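Local coordinates for protein tryparedoxin (Crithidia fasciculata, PDB 1O8X) that belongs to the thioredoxin superfamily and probably acts as a dithiol-disulfide oxidoreductase in the parasite's defence against oxidative stress, at residues F32-A37 / A82-L87. The protein carries 1 engineered substitution. Residues are numbered along the deposited sequence; the frame is centred on the assembly and turned at random.
Sequences FFYFSA and AKMPWL
Met84 is the first residue of 82-87 to touch strand 30-36: the terminal methyl CE of Met84 stops 4.4 Å from CE2 of the Tyr34 ring, a loose apolar contact. Pro85 does not reach the strand; its side chain leans on Tyr54, and CD of Pro85 lies 3.7 Å above the plane of the Trp86 ring, on the face that also receives CB of Met84, so the indole is backed by the two residues just before it. Trp86 then closes the contact. With CG set between its backbone N and carbonyl carbon (chi1 45°), the indole reaches back toward the strand, and CZ2 of Trp86 comes within 3.9 Å of Tyr34 CD2. The two rings stand nearly perpendicular, planes at 85°, but with centroids 6.0 Å apart they meet obliquely, CZ2 of Trp86 lying by the CD2–CE2 side of Tyr34. CB of Ser36 sits 3.6 Å above the plane of the Tyr34 ring, off its centre. No hydrogen bond joins the segments; the phenol OH is hydrogen-bonded to OG1 of Thr47 in helix 41-57. That helix also packs against Trp86 through Leu50 and Ile51, while Tyr54 meets the indole edge-to-face. The contact thus lies in the buried core of the thioredoxin fold, where the loop from helix 74-81 to strand 87-88 packs beside helix 41-57 against central strands 30-36 and 63-69.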
ATOM      1  N   PHE A  32       4.441  -0.134   2.266  1.00 10.81           N
ATOM      2  CA  PHE A  32       3.138   0.280   2.760  1.00 11.08           C
ATOM      3  C   PHE A  32       2.046  -0.401   1.961  1.00 11.44           C
ATOM      4  O   PHE A  32       1.947  -0.207   0.738  1.00 13.62           O
ATOM      5  CB  PHE A  32       2.950   1.784   2.582  1.00 12.24           C
ATOM      6  CG  PHE A  32       3.736   2.631   3.524  1.00 12.34           C
ATOM      7  CD1 PHE A  32       4.852   3.307   3.049  1.00 16.48           C
ATOM      8  CD2 PHE A  32       3.335   2.820   4.854  1.00 13.00           C
ATOM      9  CE1 PHE A  32       5.596   4.126   3.873  1.00 17.11           C
ATOM     10  CE2 PHE A  32       4.075   3.633   5.707  1.00 14.05           C
ATOM     11  CZ  PHE A  32       5.204   4.304   5.215  1.00 17.32           C
ATOM     12  N   PHE A  33       1.192  -1.154   2.636  1.00 10.72           N
ATOM     13  CA  PHE A  33      -0.042  -1.666   2.046  1.00 11.23           C
ATOM     14  C   PHE A  33      -1.100  -0.584   2.132  1.00 10.34           C
ATOM     15  O   PHE A  33      -1.417  -0.102   3.229  1.00 11.07           O
ATOM     16  CB  PHE A  33      -0.500  -2.911   2.802  1.00 11.94           C
ATOM     17  CG  PHE A  33       0.479  -4.038   2.742  1.00 13.01           C
ATOM     18  CD1 PHE A  33       1.051  -4.534   3.905  1.00 16.13           C
ATOM     19  CD2 PHE A  33       0.818  -4.612   1.516  1.00 14.01           C
ATOM     20  CE1 PHE A  33       1.957  -5.604   3.858  1.00 17.05           C
ATOM     21  CE2 PHE A  33       1.725  -5.667   1.452  1.00 15.50           C
ATOM     22  CZ  PHE A  33       2.289  -6.167   2.635  1.00 17.09           C
ATOM     23  N   TYR A  34      -1.606  -0.173   0.973  1.00 10.16           N
ATOM     24  CA  TYR A  34      -2.614   0.885   0.886  1.00 10.30           C
ATOM     25  C   TYR A  34      -3.951   0.260   0.560  1.00 10.07           C
ATOM     26  O   TYR A  34      -4.176  -0.201  -0.554  1.00 11.52           O
ATOM     27  CB  TYR A  34      -2.225   1.911  -0.184  1.00 10.44           C
ATOM     28  CG  TYR A  34      -3.226   3.047  -0.311  1.00 10.40           C
ATOM     29  CD1 TYR A  34      -3.804   3.626   0.823  1.00 11.37           C
ATOM     30  CD2 TYR A  34      -3.592   3.549  -1.566  1.00 11.66           C
ATOM     31  CE1 TYR A  34      -4.715   4.676   0.713  1.00 12.47           C
ATOM     32  CE2 TYR A  34      -4.512   4.611  -1.679  1.00 12.27           C
ATOM     33  CZ  TYR A  34      -5.048   5.171  -0.529  1.00 11.88           C
ATOM     34  OH  TYR A  34      -5.952   6.218  -0.577  1.00 14.65           O
ATOM     35  N   PHE A  35      -4.815   0.205   1.566  1.00 10.04           N
ATOM     36  CA  PHE A  35      -6.161  -0.357   1.409  1.00 10.62           C
ATOM     37  C   PHE A  35      -7.107   0.769   1.020  1.00 10.67           C
ATOM     38  O   PHE A  35      -7.269   1.749   1.762  1.00 10.75           O
ATOM     39  CB  PHE A  35      -6.627  -1.003   2.719  1.00 11.57           C
ATOM     40  CG  PHE A  35      -5.722  -2.108   3.186  1.00 11.88           C
ATOM     41  CD1 PHE A  35      -4.586  -1.828   3.945  1.00 12.76           C
ATOM     42  CD2 PHE A  35      -5.978  -3.432   2.835  1.00 13.05           C
ATOM     43  CE1 PHE A  35      -3.728  -2.852   4.347  1.00 13.50           C
ATOM     44  CE2 PHE A  35      -5.123  -4.454   3.262  1.00 14.84           C
ATOM     45  CZ  PHE A  35      -4.006  -4.155   4.005  1.00 15.40           C
ATOM     46  N   SER A  36      -7.701   0.644  -0.162  1.00 11.23           N
ATOM     47  CA  SER A  36      -8.589   1.679  -0.680  1.00 11.79           C
ATOM     48  C   SER A  36      -9.493   1.077  -1.742  1.00 12.51           C
ATOM     49  O   SER A  36      -9.387  -0.102  -2.042  1.00 13.21           O
ATOM     50  CB  SER A  36      -7.794   2.874  -1.223  1.00 11.95           C
ATOM     51  OG  SER A  36      -8.696   3.941  -1.449  1.00 13.35           O
ATOM     52  N   ALA A  37     -10.391   1.890  -2.293  1.00 13.48           N
ATOM     53  CA  ALA A  37     -11.288   1.454  -3.352  1.00 13.90           C
ATOM     54  C   ALA A  37     -11.740   2.664  -4.115  1.00 14.43           C
ATOM     55  O   ALA A  37     -11.816   3.766  -3.561  1.00 14.57           O
ATOM     56  CB  ALA A  37     -12.505   0.736  -2.770  1.00 13.91           C
ATOM     57  N   ALA A  82      -4.832   2.808 -12.314  1.00 18.91           N
ATOM     58  CA  ALA A  82      -4.175   3.534 -13.409  1.00 19.78           C
ATOM     59  C   ALA A  82      -3.821   4.965 -13.019  1.00 20.20           C
ATOM     60  O   ALA A  82      -2.948   5.594 -13.628  1.00 21.60           O
ATOM     61  CB  ALA A  82      -5.054   3.522 -14.664  1.00 20.01           C
ATOM     62  N   LYS A  83      -4.513   5.477 -12.012  1.00 20.03           N
ATOM     63  CA  LYS A  83      -4.290   6.820 -11.509  1.00 20.33           C
ATOM     64  C   LYS A  83      -3.287   6.865 -10.331  1.00 19.42           C
ATOM     65  O   LYS A  83      -3.082   7.916  -9.726  1.00 20.81           O
ATOM     66  CB  LYS A  83      -5.640   7.451 -11.131  1.00 21.73           C
ATOM     67  CG  LYS A  83      -6.628   7.553 -12.303  1.00 24.68           C
ATOM     68  CD  LYS A  83      -8.056   7.604 -11.791  1.00 29.30           C
ATOM     69  CE  LYS A  83      -9.071   7.446 -12.909  1.00 32.22           C
ATOM     70  NZ  LYS A  83     -10.437   7.288 -12.340  1.00 34.38           N
ATOM     71  N   MET A  84      -2.636   5.731 -10.050  1.00 17.41           N
ATOM     72  CA  MET A  84      -1.631   5.619  -8.991  1.00 16.27           C
ATOM     73  C   MET A  84      -0.242   5.350  -9.571  1.00 15.94           C
ATOM     74  O   MET A  84      -0.135   4.654 -10.590  1.00 16.30           O
ATOM     75  CB  MET A  84      -1.986   4.462  -8.060  1.00 15.41           C
ATOM     76  CG  MET A  84      -3.280   4.646  -7.295  1.00 15.44           C
ATOM     77  SD  MET A  84      -3.733   3.098  -6.478  1.00 15.16           S
ATOM     78  CE  MET A  84      -5.325   3.527  -5.824  1.00 17.79           C
ATOM     79  N   PRO A  85       0.813   5.883  -8.935  1.00 15.30           N
ATOM     80  CA  PRO A  85       2.183   5.709  -9.454  1.00 15.73           C
ATOM     81  C   PRO A  85       2.954   4.483  -8.940  1.00 15.60           C
ATOM     82  O   PRO A  85       4.075   4.232  -9.383  1.00 16.55           O
ATOM     83  CB  PRO A  85       2.878   6.989  -8.985  1.00 16.25           C
ATOM     84  CG  PRO A  85       2.230   7.257  -7.642  1.00 16.21           C
ATOM     85  CD  PRO A  85       0.779   6.856  -7.821  1.00 15.25           C
ATOM     86  N   TRP A  86       2.369   3.746  -7.995  1.00 14.65           N
ATOM     87  CA  TRP A  86       3.067   2.692  -7.251  1.00 13.62           C
ATOM     88  C   TRP A  86       2.626   1.296  -7.713  1.00 13.80           C
ATOM     89  O   TRP A  86       2.301   1.105  -8.896  1.00 15.40           O
ATOM     90  CB  TRP A  86       2.877   2.917  -5.736  1.00 13.32           C
ATOM     91  CG  TRP A  86       1.449   3.244  -5.346  1.00 11.92           C
ATOM     92  CD1 TRP A  86       0.352   2.428  -5.485  1.00 12.08           C
ATOM     93  CD2 TRP A  86       0.967   4.472  -4.812  1.00 11.63           C
ATOM     94  NE1 TRP A  86      -0.773   3.077  -5.043  1.00 12.25           N
ATOM     95  CE2 TRP A  86      -0.428   4.339  -4.631  1.00 11.89           C
ATOM     96  CE3 TRP A  86       1.576   5.676  -4.434  1.00 12.36           C
ATOM     97  CZ2 TRP A  86      -1.216   5.377  -4.123  1.00 12.34           C
ATOM     98  CZ3 TRP A  86       0.802   6.690  -3.933  1.00 12.61           C
ATOM     99  CH2 TRP A  86      -0.584   6.545  -3.784  1.00 12.60           C
ATOM    100  N   LEU A  87       2.652   0.316  -6.808  1.00 13.37           N
ATOM    101  CA  LEU A  87       2.374  -1.074  -7.185  1.00 13.99           C
ATOM    102  C   LEU A  87       0.988  -1.506  -6.740  1.00 13.66           C
ATOM    103  O   LEU A  87       0.349  -0.809  -5.955  1.00 13.39           O
ATOM    104  CB  LEU A  87       3.418  -2.011  -6.575  1.00 14.67           C
ATOM    105  CG  LEU A  87       4.879  -1.608  -6.712  1.00 15.67           C
ATOM    106  CD1 LEU A  87       5.783  -2.662  -6.086  1.00 16.63           C
ATOM    107  CD2 LEU A  87       5.235  -1.390  -8.160  1.00 17.75           C
TER